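Local coordinates for transcriptional regulatory protein FixJ (Sinorhizobium meliloti, PDB 1DCK), which induces expression of the nitrogen-fixation regulators nifA and fixK once activated by FixL, the present chain being its N-terminal receiver domain, at residues T5-D10 with K31-A36; G49-D54 with E64-L69; T53-P58 with S78-G83. The protein carries 2 engineered substitutions. All blocks are in the same frame, centred on the assembly; numbering follows the deposited sequence. Where two conformers were deposited one is given.

Contact 1: T5-D10 with K31-A36; sequences TVHIVD and KMHQSA
H7 and H33, on neighbouring parallel strands, meet at their ring edges and join through ND1 of H7 and NE2 of H33, 2.9 Å apart, a hydrogen bond in which either nitrogen could be the donor. Followed outward, CB, CG and ND1 of H7 all keep to H33 NE2, and only CE1 turns to another residue. Its CB lies 3.6 Å from H33 NE2, and CG stays close to the same nitrogen. ND1 makes the bond to H33, and the next atom of the rim, CE1, comes 3.8 Å from CD of K31. The two rings meet rim to rim with their planes at 43°, so neither lies over the other's face; what covers one face of the H7 ring is the methyl CG2 of T5, 3.5 Å above its plane and displaced toward the rim. In H33, CG stands anti to the carbonyl carbon (chi1 -60°), which carries the ring back across the gap to H7 and leaves I8 O at its edge, in plane. F39 and F42 of helix 36-42 also meet this ring.

Beneath the side chains, I8 is held to both sides of M32: its N donates to K31 O and its O accepts from H33 N, while K31 N reaches V6 O at 2.9 Å. Beyond the strands V9 CG1 rests on the first turn of helix 36-42, 3.6 Å from A36 N, and S35 caps that helix through A38 N. D10 leaves the strand for the metal site, its OD1 held by E12 N. Strands 5-9 and 29-33, linked through helix 13-25, form the first beta-alpha-beta crossover of the CheY-like receiver fold, with the edge strand of the sheet paired here to its neighbour.

Contact 2: G49-D54 with E64-L69; sequences GVLVTD and ELLRNL. With MN (manganese (II) ion), chain C.
L51 sends its CD2 methyl from strand 49-54 into a cluster of three leucines on helix 62-71, L65, L66 and L69, the helix that makes the crossover to strand 78-82 in a beta-alpha-beta unit of the CheY-like receiver domain. Strand and helix run at 139° to each other, with short-segment axes 10.5 Å apart, a separation bridged entirely by side chains.

The tight part is mostly apolar. L51 CD2 lies 4.0 Å from L69 CD1 and 4.1 Å from L65 CD2, and L66 CD2 closes in a little farther away. L51 and L65 reach toward each other tip to tip, whereas L69 comes in at a slant. In L51, CG is anti to the backbone N (chi1 168°), which carries CD2 to the leucines. Nearer the strand's C-terminal end, buried T53 slides past L65 in the opposite direction, its OG1 3.9 Å from L65 CD2, the closest approach between the two segments. F39 and L40 of helix 36-42 pack against the same group, L51 on F39 and L65 and L69 on L40, so these leucines belong to the hydrophobic core between the sheet and the helices on this side.

The outer side of the helix is the loose one. R67 turns to the exposed side and N68 is partly exposed; neither meets the strand. Back in the tight part, an alanine in place of T53 would probably cost L65 CD2 its nearest contact on the strand, with L51 still beside it, and leave the carbonyl of D54 without its hydroxyl donor. That donor is T53 OG1, which gives its hydrogen to D54 O at 2.8 Å, tilted 22° from the carbonyl plane.

Contact 3: T53-P58 with S78-G83; sequences TDLRMP and SIVITG. With MN (manganese (II) ion), chain C.
T53 O accepts the shortest bond between the two segments, from I81 N at 2.8 Å and nearly straight, with an N-H...O angle of 174°. The CA of V80 adds a longer CA-H...O contact to the same oxygen, so two groups of strand 78-82 hold it. From the same edge, T53 N donates to I79 O, and together these bonds straddle V80 in a regular parallel ladder. It frays at the next step: L55 N still reaches I81 O, but the bond is weak and bent to 133° as the chain leaves the strand.

The side chains divide between the two faces of the sheet. With T53 and V80 on one face, the threonine's CG2 lies against V80 CG2 and S78 OG. Just past the strand end, L55 continues this layer: its CB and CD1 both lie 3.8 Å from V80 CG1, and CD1 also reaches T82 CG2 at 3.6 Å. Its CG is anti to the backbone N (chi1 -159°), a torsion that lays the branches across the valine and threonine, where M89 and A93 of helix 87-95 also cover it. The other face carries D54 and I81; the isoleucine's CG2 lies 4.2 Å from D54 OD2, a methyl near the carboxylate, whose OD2 has a long, weak ion pair with K104.

The second carboxylate oxygen, D54 OD1, binds manganese at 2.5 Å, and the loop brings R56 O to the same ion at 2.4 Å; D11 and a water contribute further ligands. This is the acidic metal pocket of response regulator receivers, at the C-terminal ends of the parallel strands, with D54 the predicted phosphorylation site.

Overall arrangement
From the N terminus, strand 5-9 runs into helix 13-25, and contact 1 closes that first loop by setting strand 29-33 beside strand 5-9. The chain then passes through helix 36-42 to strand 49-54, which sits on the other flank of strand 5-9; H7 N to V50 O and V9 O to D54 N are probable hydrogen bonds joining contact 1 to its successors. Contacts 2 and 3 start from the same strand and overlap at T53 and D54: contact 2 closes on helix 62-71, contact 3 farther on at strand 78-82. Together the three contacts tie four adjacent strands and one covering helix to the manganese site.

Contact 1: T5-D10 with K31-A36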
ATOM      1  N   THR A   5     -11.107   0.263   3.943  1.00 14.42           N
ATOM      2  CA  THR A   5     -10.408   1.517   3.645  1.00 14.03           C
ATOM      3  C   THR A   5      -9.061   1.251   2.994  1.00 13.52           C
ATOM      4  O   THR A   5      -8.327   0.356   3.424  1.00 10.78           O
ATOM      5  CB  THR A   5     -10.218   2.373   4.911  1.00 13.61           C
ATOM      6  OG1 THR A   5     -11.507   2.797   5.368  1.00 15.90           O
ATOM      7  CG2 THR A   5      -9.360   3.627   4.620  1.00 14.60           C
ATOM      8  N   VAL A   6      -8.756   2.021   1.953  1.00 10.84           N
ATOM      9  CA  VAL A   6      -7.494   1.867   1.254  1.00 12.89           C
ATOM     10  C   VAL A   6      -6.521   2.903   1.850  1.00 12.77           C
ATOM     11  O   VAL A   6      -6.747   4.111   1.725  1.00 13.69           O
ATOM     12  CB  VAL A   6      -7.678   2.148  -0.271  1.00 11.11           C
ATOM     13  CG1 VAL A   6      -6.328   1.996  -1.029  1.00 13.46           C
ATOM     14  CG2 VAL A   6      -8.751   1.210  -0.870  1.00 10.50           C
ATOM     15  N   HIS A   7      -5.474   2.431   2.521  1.00 12.51           N
ATOM     16  CA  HIS A   7      -4.456   3.312   3.123  1.00 12.93           C
ATOM     17  C   HIS A   7      -3.307   3.502   2.140  1.00 12.39           C
ATOM     18  O   HIS A   7      -2.756   2.536   1.591  1.00 14.15           O
ATOM     19  CB  HIS A   7      -3.967   2.730   4.475  1.00 12.66           C
ATOM     20  CG  HIS A   7      -5.060   2.603   5.491  1.00 11.55           C
ATOM     21  ND1 HIS A   7      -5.430   3.637   6.322  1.00 13.14           N
ATOM     22  CD2 HIS A   7      -5.949   1.604   5.717  1.00 11.88           C
ATOM     23  CE1 HIS A   7      -6.502   3.289   7.009  1.00 11.36           C
ATOM     24  NE2 HIS A   7      -6.841   2.057   6.658  1.00 11.67           N
ATOM     25  N   ILE A   8      -2.984   4.746   1.860  1.00 12.18           N
ATOM     26  CA  ILE A   8      -1.939   5.047   0.894  1.00 13.31           C
ATOM     27  C   ILE A   8      -0.704   5.683   1.565  1.00 15.86           C
ATOM     28  O   ILE A   8      -0.823   6.569   2.408  1.00 13.66           O
ATOM     29  CB  ILE A   8      -2.479   6.019  -0.188  1.00 15.72           C
ATOM     30  CG1 ILE A   8      -3.702   5.397  -0.891  1.00 15.26           C
ATOM     31  CG2 ILE A   8      -1.374   6.379  -1.218  1.00 15.15           C
ATOM     32  CD1 ILE A   8      -4.380   6.363  -1.791  1.00 18.21           C
ATOM     33  N   VAL A   9       0.479   5.186   1.199  1.00 17.91           N
ATOM     34  CA  VAL A   9       1.734   5.722   1.718  1.00 20.24           C
ATOM     35  C   VAL A   9       2.664   5.942   0.527  1.00 22.89           C
ATOM     36  O   VAL A   9       2.877   5.020  -0.275  1.00 21.25           O
ATOM     37  CB  VAL A   9       2.456   4.740   2.664  1.00 21.51           C
ATOM     38  CG1 VAL A   9       3.766   5.361   3.121  1.00 22.97           C
ATOM     39  CG2 VAL A   9       1.604   4.358   3.842  1.00 20.58           C
ATOM     40  N   ASP A  10       3.181   7.164   0.402  1.00 25.38           N
ATOM     41  CA  ASP A  10       4.121   7.534  -0.660  1.00 30.80           C
ATOM     42  C   ASP A  10       4.990   8.684  -0.145  1.00 31.71           C
ATOM     43  O   ASP A  10       4.528   9.506   0.634  1.00 31.63           O
ATOM     44  CB  ASP A  10       3.373   7.991  -1.918  1.00 33.80           C
ATOM     45  CG  ASP A  10       4.217   7.877  -3.189  1.00 37.60           C
ATOM     46  OD1 ASP A  10       5.462   8.080  -3.160  1.00 39.10           O
ATOM     47  OD2 ASP A  10       3.616   7.550  -4.232  1.00 40.42           O
ATOM     48  N   LYS A  31      -7.589   6.738   2.642  1.00 14.47           N
ATOM     49  CA  LYS A  31      -6.918   7.534   3.663  1.00 16.09           C
ATOM     50  C   LYS A  31      -5.439   7.677   3.264  1.00 16.97           C
ATOM     51  O   LYS A  31      -4.736   6.669   3.084  1.00 17.30           O
ATOM     52  CB  LYS A  31      -7.017   6.861   5.047  1.00 13.38           C
ATOM     53  CG  LYS A  31      -6.384   7.691   6.182  1.00 13.66           C
ATOM     54  CD  LYS A  31      -6.597   7.040   7.543  1.00 16.23           C
ATOM     55  CE  LYS A  31      -5.954   7.842   8.701  1.00 19.77           C
ATOM     56  NZ  LYS A  31      -6.691   9.071   9.119  1.00 21.71           N
ATOM     57  N   MET A  32      -4.992   8.917   3.091  1.00 16.33           N
ATOM     58  CA  MET A  32      -3.612   9.231   2.728  1.00 20.97           C
ATOM     59  C   MET A  32      -2.777   9.465   3.985  1.00 20.25           C
ATOM     60  O   MET A  32      -3.161  10.253   4.845  1.00 22.62           O
ATOM     61  CB  MET A  32      -3.559  10.539   1.914  1.00 22.84           C
ATOM     62  CG  MET A  32      -3.208  10.396   0.454  1.00 29.71           C
ATOM     63  SD  MET A  32      -2.736  11.993  -0.311  1.00 35.52           S
ATOM     64  CE  MET A  32      -4.287  12.956  -0.075  1.00 35.26           C
ATOM     65  N   HIS A  33      -1.630   8.814   4.078  1.00 20.61           N
ATOM     66  CA  HIS A  33      -0.743   9.015   5.225  1.00 22.40           C
ATOM     67  C   HIS A  33       0.466   9.829   4.781  1.00 23.18           C
ATOM     68  O   HIS A  33       0.919   9.717   3.651  1.00 22.96           O
ATOM     69  CB  HIS A  33      -0.340   7.677   5.824  1.00 19.01           C
ATOM     70  CG  HIS A  33      -1.502   6.874   6.303  1.00 16.63           C
ATOM     71  ND1 HIS A  33      -1.871   6.823   7.633  1.00 15.76           N
ATOM     72  CD2 HIS A  33      -2.394   6.102   5.631  1.00 16.16           C
ATOM     73  CE1 HIS A  33      -2.940   6.051   7.755  1.00 18.96           C
ATOM     74  NE2 HIS A  33      -3.274   5.604   6.555  1.00 14.37           N
ATOM     75  N   GLN A  34       0.932  10.710   5.654  1.00 27.52           N
ATOM     76  CA  GLN A  34       2.072  11.591   5.355  1.00 30.74           C
ATOM     77  C   GLN A  34       3.412  10.867   5.143  1.00 30.14           C
ATOM     78  O   GLN A  34       4.264  11.333   4.384  1.00 32.64           O
ATOM     79  CB  GLN A  34       2.210  12.646   6.465  1.00 34.13           C
ATOM     80  CG  GLN A  34       2.895  13.949   6.044  1.00 40.09           C
ATOM     81  CD  GLN A  34       2.053  14.826   5.123  1.00 43.54           C
ATOM     82  OE1 GLN A  34       2.448  15.951   4.787  1.00 46.66           O
ATOM     83  NE2 GLN A  34       0.885  14.328   4.722  1.00 44.69           N
ATOM     84  N   SER A  35       3.581   9.717   5.777  1.00 28.46           N
ATOM     85  CA  SER A  35       4.819   8.959   5.661  1.00 26.07           C
ATOM     86  C   SER A  35       4.642   7.565   6.231  1.00 24.97           C
ATOM     87  O   SER A  35       3.672   7.302   6.945  1.00 24.62           O
ATOM     88  CB  SER A  35       5.912   9.639   6.474  1.00 26.30           C
ATOM     89  OG  SER A  35       5.626   9.488   7.850  1.00 24.84           O
ATOM     90  N   ALA A  36       5.614   6.694   5.958  1.00 23.27           N
ATOM     91  CA  ALA A  36       5.597   5.328   6.465  1.00 23.49           C
ATOM     92  C   ALA A  36       5.531   5.320   7.988  1.00 22.24           C
ATOM     93  O   ALA A  36       4.809   4.522   8.572  1.00 22.11           O
ATOM     94  CB  ALA A  36       6.832   4.561   5.980  1.00 21.03           C
TER

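Contact 2: G49-D54 with E64-L69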
ATOM      1  N   GLY A  49      -8.734  -2.755   6.736  1.00 20.26           N
ATOM      2  CA  GLY A  49      -7.983  -1.860   5.864  1.00 19.91           C
ATOM      3  C   GLY A  49      -6.938  -2.554   5.011  1.00 19.63           C
ATOM      4  O   GLY A  49      -6.367  -3.563   5.427  1.00 20.80           O
ATOM      5  N   VAL A  50      -6.706  -2.011   3.816  1.00 17.31           N
ATOM      6  CA  VAL A  50      -5.712  -2.525   2.871  1.00 18.11           C
ATOM      7  C   VAL A  50      -4.644  -1.417   2.744  1.00 17.58           C
ATOM      8  O   VAL A  50      -4.976  -0.231   2.820  1.00 17.03           O
ATOM      9  CB  VAL A  50      -6.373  -2.796   1.466  1.00 16.88           C
ATOM     10  CG1 VAL A  50      -5.335  -2.965   0.388  1.00 19.98           C
ATOM     11  CG2 VAL A  50      -7.231  -4.078   1.526  1.00 19.16           C
ATOM     12  N   LEU A  51      -3.390  -1.792   2.535  1.00 14.93           N
ATOM     13  CA  LEU A  51      -2.312  -0.807   2.384  1.00 16.43           C
ATOM     14  C   LEU A  51      -1.712  -0.804   0.967  1.00 15.63           C
ATOM     15  O   LEU A  51      -1.476  -1.855   0.390  1.00 16.42           O
ATOM     16  CB  LEU A  51      -1.193  -1.099   3.385  1.00 17.89           C
ATOM     17  CG  LEU A  51       0.152  -0.374   3.212  1.00 17.73           C
ATOM     18  CD1 LEU A  51       0.004   1.114   3.491  1.00 16.57           C
ATOM     19  CD2 LEU A  51       1.160  -0.996   4.197  1.00 19.26           C
ATOM     20  N   VAL A  52      -1.534   0.377   0.394  1.00 15.11           N
ATOM     21  CA  VAL A  52      -0.901   0.509  -0.903  1.00 15.59           C
ATOM     22  C   VAL A  52       0.291   1.410  -0.576  1.00 17.91           C
ATOM     23  O   VAL A  52       0.120   2.586  -0.226  1.00 14.48           O
ATOM     24  CB  VAL A  52      -1.795   1.197  -1.948  1.00 15.01           C
ATOM     25  CG1 VAL A  52      -1.045   1.288  -3.289  1.00 15.26           C
ATOM     26  CG2 VAL A  52      -3.069   0.374  -2.155  1.00 17.10           C
ATOM     27  N   THR A  53       1.493   0.837  -0.617  1.00 17.88           N
ATOM     28  CA  THR A  53       2.682   1.617  -0.286  1.00 21.50           C
ATOM     29  C   THR A  53       3.742   1.668  -1.355  1.00 23.59           C
ATOM     30  O   THR A  53       3.883   0.752  -2.166  1.00 23.63           O
ATOM     31  CB  THR A  53       3.353   1.130   1.043  1.00 22.56           C
ATOM     32  OG1 THR A  53       4.611   1.804   1.216  1.00 25.48           O
ATOM     33  CG2 THR A  53       3.610  -0.346   1.022  1.00 21.45           C
ATOM     34  N   ASP A  54       4.470   2.778  -1.389  1.00 27.26           N
ATOM     35  CA  ASP A  54       5.554   2.886  -2.340  1.00 28.95           C
ATOM     36  C   ASP A  54       6.743   2.115  -1.732  1.00 30.75           C
ATOM     37  O   ASP A  54       6.808   1.933  -0.510  1.00 30.42           O
ATOM     38  CB  ASP A  54       5.900   4.341  -2.587  1.00 31.57           C
ATOM     39  CG  ASP A  54       6.918   4.504  -3.686  1.00 32.36           C
ATOM     40  OD1 ASP A  54       8.077   4.731  -3.330  1.00 33.10           O
ATOM     41  OD2 ASP A  54       6.578   4.350  -4.890  1.00 34.06           O
ATOM     42  N   GLU A  64      10.792  -2.326   4.649  1.00 23.34           N
ATOM     43  CA  GLU A  64      10.995  -2.110   6.077  1.00 23.41           C
ATOM     44  C   GLU A  64       9.648  -1.852   6.773  1.00 23.12           C
ATOM     45  O   GLU A  64       9.430  -2.325   7.873  1.00 24.47           O
ATOM     46  CB  GLU A  64      11.983  -0.949   6.318  1.00 24.92           C
ATOM     47  N   LEU A  65       8.741  -1.117   6.124  1.00 23.51           N
ATOM     48  CA  LEU A  65       7.420  -0.869   6.704  1.00 23.77           C
ATOM     49  C   LEU A  65       6.720  -2.204   6.944  1.00 23.00           C
ATOM     50  O   LEU A  65       6.170  -2.431   8.017  1.00 22.37           O
ATOM     51  CB  LEU A  65       6.568  -0.001   5.763  1.00 24.80           C
ATOM     52  CG  LEU A  65       5.139   0.354   6.187  1.00 24.24           C
ATOM     53  CD1 LEU A  65       5.135   1.113   7.501  1.00 25.46           C
ATOM     54  CD2 LEU A  65       4.481   1.209   5.098  1.00 22.86           C
ATOM     55  N   LEU A  66       6.768  -3.081   5.940  1.00 24.10           N
ATOM     56  CA  LEU A  66       6.145  -4.401   6.017  1.00 26.81           C
ATOM     57  C   LEU A  66       6.735  -5.259   7.137  1.00 26.36           C
ATOM     58  O   LEU A  66       6.018  -5.995   7.798  1.00 26.08           O
ATOM     59  CB  LEU A  66       6.230  -5.138   4.671  1.00 28.07           C
ATOM     60  CG  LEU A  66       5.471  -4.507   3.491  1.00 28.99           C
ATOM     61  CD1 LEU A  66       5.462  -5.472   2.317  1.00 31.55           C
ATOM     62  CD2 LEU A  66       4.051  -4.150   3.886  1.00 30.81           C
ATOM     63  N   ARG A  67       8.036  -5.145   7.366  1.00 27.44           N
ATOM     64  CA  ARG A  67       8.660  -5.900   8.447  1.00 28.81           C
ATOM     65  C   ARG A  67       8.273  -5.311   9.809  1.00 27.26           C
ATOM     66  O   ARG A  67       8.097  -6.048  10.779  1.00 26.06           O
ATOM     67  CB  ARG A  67      10.181  -5.919   8.294  1.00 31.57           C
ATOM     68  CG  ARG A  67      10.654  -6.816   7.180  1.00 37.14           C
ATOM     69  CD  ARG A  67      12.166  -6.919   7.161  1.00 40.25           C
ATOM     70  NE  ARG A  67      12.610  -7.713   6.016  1.00 43.85           N
ATOM     71  CZ  ARG A  67      13.579  -7.350   5.183  1.00 45.14           C
ATOM     72  NH1 ARG A  67      14.229  -6.205   5.367  1.00 45.20           N
ATOM     73  NH2 ARG A  67      13.847  -8.104   4.124  1.00 47.17           N
ATOM     74  N   ASN A  68       8.112  -3.989   9.882  1.00 27.17           N
ATOM     75  CA  ASN A  68       7.731  -3.361  11.151  1.00 28.36           C
ATOM     76  C   ASN A  68       6.293  -3.750  11.507  1.00 28.17           C
ATOM     77  O   ASN A  68       5.976  -4.001  12.675  1.00 26.27           O
ATOM     78  CB  ASN A  68       7.889  -1.823  11.114  1.00 29.91           C
ATOM     79  CG  ASN A  68       9.359  -1.366  11.023  1.00 34.09           C
ATOM     80  OD1 ASN A  68       9.657  -0.259  10.554  1.00 33.59           O
ATOM     81  ND2 ASN A  68      10.275  -2.221  11.458  1.00 34.86           N
ATOM     82  N   LEU A  69       5.425  -3.812  10.497  1.00 30.06           N
ATOM     83  CA  LEU A  69       4.028  -4.191  10.727  1.00 30.12           C
ATOM     84  C   LEU A  69       3.988  -5.598  11.285  1.00 30.74           C
ATOM     85  O   LEU A  69       3.231  -5.876  12.201  1.00 31.66           O
ATOM     86  CB  LEU A  69       3.206  -4.120   9.436  1.00 29.27           C
ATOM     87  CG  LEU A  69       2.926  -2.708   8.925  1.00 29.79           C
ATOM     88  CD1 LEU A  69       2.257  -2.761   7.567  1.00 29.55           C
ATOM     89  CD2 LEU A  69       2.078  -1.956   9.940  1.00 28.87           C
TER
HETATM   90 MN    MN C1001       9.442   6.757  -3.997  1.00 42.51          MN
HETATM   91  O   HOH W   1       7.423   7.591  -5.244  1.00 37.94           O

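Contact 3: T53-P58 with S78-G83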
ATOM      1  N   THR A  53       1.493   0.837  -0.617  1.00 17.88           N
ATOM      2  CA  THR A  53       2.682   1.617  -0.286  1.00 21.50           C
ATOM      3  C   THR A  53       3.742   1.668  -1.355  1.00 23.59           C
ATOM      4  O   THR A  53       3.883   0.752  -2.166  1.00 23.63           O
ATOM      5  CB  THR A  53       3.353   1.130   1.043  1.00 22.56           C
ATOM      6  OG1 THR A  53       4.611   1.804   1.216  1.00 25.48           O
ATOM      7  CG2 THR A  53       3.610  -0.346   1.022  1.00 21.45           C
ATOM      8  N   ASP A  54       4.470   2.778  -1.389  1.00 27.26           N
ATOM      9  CA  ASP A  54       5.554   2.886  -2.340  1.00 28.95           C
ATOM     10  C   ASP A  54       6.743   2.115  -1.732  1.00 30.75           C
ATOM     11  O   ASP A  54       6.808   1.933  -0.510  1.00 30.42           O
ATOM     12  CB  ASP A  54       5.900   4.341  -2.587  1.00 31.57           C
ATOM     13  CG  ASP A  54       6.918   4.504  -3.686  1.00 32.36           C
ATOM     14  OD1 ASP A  54       8.077   4.731  -3.330  1.00 33.10           O
ATOM     15  OD2 ASP A  54       6.578   4.350  -4.890  1.00 34.06           O
ATOM     16  N   LEU A  55       7.653   1.619  -2.565  1.00 31.78           N
ATOM     17  CA  LEU A  55       8.799   0.875  -2.029  1.00 34.88           C
ATOM     18  C   LEU A  55       9.983   1.793  -1.719  1.00 34.27           C
ATOM     19  O   LEU A  55      10.420   1.882  -0.566  1.00 34.72           O
ATOM     20  CB  LEU A  55       9.234  -0.242  -2.978  1.00 36.09           C
ATOM     21  CG  LEU A  55      10.046  -1.335  -2.269  1.00 40.54           C
ATOM     22  CD1 LEU A  55       9.952  -2.603  -3.082  1.00 42.80           C
ATOM     23  CD2 LEU A  55      11.519  -0.943  -2.026  1.00 41.88           C
ATOM     24  N   ARG A  56      10.509   2.454  -2.745  1.00 34.06           N
ATOM     25  CA  ARG A  56      11.651   3.348  -2.556  1.00 35.64           C
ATOM     26  C   ARG A  56      11.285   4.657  -1.850  1.00 35.24           C
ATOM     27  O   ARG A  56      10.860   5.607  -2.479  1.00 36.41           O
ATOM     28  CB  ARG A  56      12.336   3.632  -3.906  1.00 35.67           C
ATOM     29  N   MET A  57      11.424   4.681  -0.530  1.00 36.58           N
ATOM     30  CA  MET A  57      11.146   5.874   0.267  1.00 36.55           C
ATOM     31  C   MET A  57      12.364   5.999   1.200  1.00 37.85           C
ATOM     32  O   MET A  57      12.603   5.140   2.046  1.00 36.87           O
ATOM     33  CB  MET A  57       9.845   5.714   1.069  1.00 36.60           C
ATOM     34  CG  MET A  57       8.597   5.412   0.232  1.00 35.07           C
ATOM     35  SD  MET A  57       7.055   5.427   1.208  1.00 34.62           S
ATOM     36  CE  MET A  57       7.265   3.782   2.144  1.00 31.20           C
ATOM     37  N   PRO A  58      13.178   7.044   1.012  1.00 39.64           N
ATOM     38  CA  PRO A  58      14.387   7.304   1.806  1.00 40.57           C
ATOM     39  C   PRO A  58      14.354   7.054   3.323  1.00 41.50           C
ATOM     40  O   PRO A  58      15.175   6.272   3.834  1.00 41.69           O
ATOM     41  CB  PRO A  58      14.742   8.750   1.442  1.00 41.62           C
ATOM     42  CG  PRO A  58      13.494   9.288   0.726  1.00 42.45           C
ATOM     43  CD  PRO A  58      12.999   8.088  -0.006  1.00 40.61           C
ATOM     44  N   SER A  78      -1.189  -5.967   1.899  0.50 16.99           N
ATOM     45  CA  SER A  78      -0.467  -4.894   1.246  0.50 17.71           C
ATOM     46  C   SER A  78      -0.147  -5.104  -0.229  0.50 17.63           C
ATOM     47  O   SER A  78       0.108  -6.222  -0.673  0.50 17.24           O
ATOM     48  CB  SER A  78       0.836  -4.628   1.978  0.50 17.32           C
ATOM     49  OG  SER A  78       1.571  -3.643   1.280  0.50 23.55           O
ATOM     50  N   ILE A  79      -0.157  -3.993  -0.965  1.00 16.41           N
ATOM     51  CA  ILE A  79       0.185  -3.973  -2.377  1.00 16.82           C
ATOM     52  C   ILE A  79       1.416  -3.056  -2.356  1.00 16.92           C
ATOM     53  O   ILE A  79       1.395  -2.013  -1.703  1.00 15.35           O
ATOM     54  CB  ILE A  79      -0.920  -3.315  -3.257  1.00 16.91           C
ATOM     55  CG1 ILE A  79      -2.208  -4.146  -3.258  1.00 15.53           C
ATOM     56  CG2 ILE A  79      -0.426  -3.121  -4.661  1.00 17.46           C
ATOM     57  CD1 ILE A  79      -1.964  -5.616  -3.433  1.00 21.22           C
ATOM     58  N   VAL A  80       2.501  -3.452  -3.010  1.00 16.51           N
ATOM     59  CA  VAL A  80       3.693  -2.597  -3.005  1.00 19.75           C
ATOM     60  C   VAL A  80       3.946  -2.063  -4.407  1.00 18.06           C
ATOM     61  O   VAL A  80       3.936  -2.814  -5.366  1.00 21.41           O
ATOM     62  CB  VAL A  80       4.947  -3.353  -2.444  1.00 20.49           C
ATOM     63  CG1 VAL A  80       6.208  -2.497  -2.571  1.00 23.97           C
ATOM     64  CG2 VAL A  80       4.731  -3.701  -0.979  1.00 21.20           C
ATOM     65  N   ILE A  81       4.053  -0.746  -4.533  1.00 17.88           N
ATOM     66  CA  ILE A  81       4.317  -0.120  -5.827  1.00 18.10           C
ATOM     67  C   ILE A  81       5.845  -0.019  -5.972  1.00 19.00           C
ATOM     68  O   ILE A  81       6.517   0.611  -5.159  1.00 19.52           O
ATOM     69  CB  ILE A  81       3.669   1.280  -5.912  1.00 17.11           C
ATOM     70  CG1 ILE A  81       2.141   1.154  -5.814  1.00 17.50           C
ATOM     71  CG2 ILE A  81       4.071   1.954  -7.211  1.00 15.41           C
ATOM     72  CD1 ILE A  81       1.383   2.502  -5.804  1.00 18.84           C
ATOM     73  N   THR A  82       6.390  -0.643  -7.003  1.00 21.82           N
ATOM     74  CA  THR A  82       7.833  -0.652  -7.188  1.00 24.12           C
ATOM     75  C   THR A  82       8.270   0.175  -8.386  1.00 25.60           C
ATOM     76  O   THR A  82       7.501   0.382  -9.334  1.00 22.56           O
ATOM     77  CB  THR A  82       8.339  -2.109  -7.336  1.00 26.52           C
ATOM     78  OG1 THR A  82       7.668  -2.729  -8.445  1.00 28.27           O
ATOM     79  CG2 THR A  82       8.002  -2.921  -6.060  1.00 26.87           C
ATOM     80  N   GLY A  83       9.509   0.662  -8.316  1.00 26.17           N
ATOM     81  CA  GLY A  83      10.057   1.462  -9.394  1.00 28.27           C
ATOM     82  C   GLY A  83      10.092   0.744 -10.730  1.00 28.44           C
ATOM     83  O   GLY A  83      10.186  -0.480 -10.802  1.00 26.42           O
TER
HETATM   84 MN    MN C1001       9.442   6.757  -3.997  1.00 42.51          MN
HETATM   85  O   HOH W   1       7.423   7.591  -5.244  1.00 37.94           O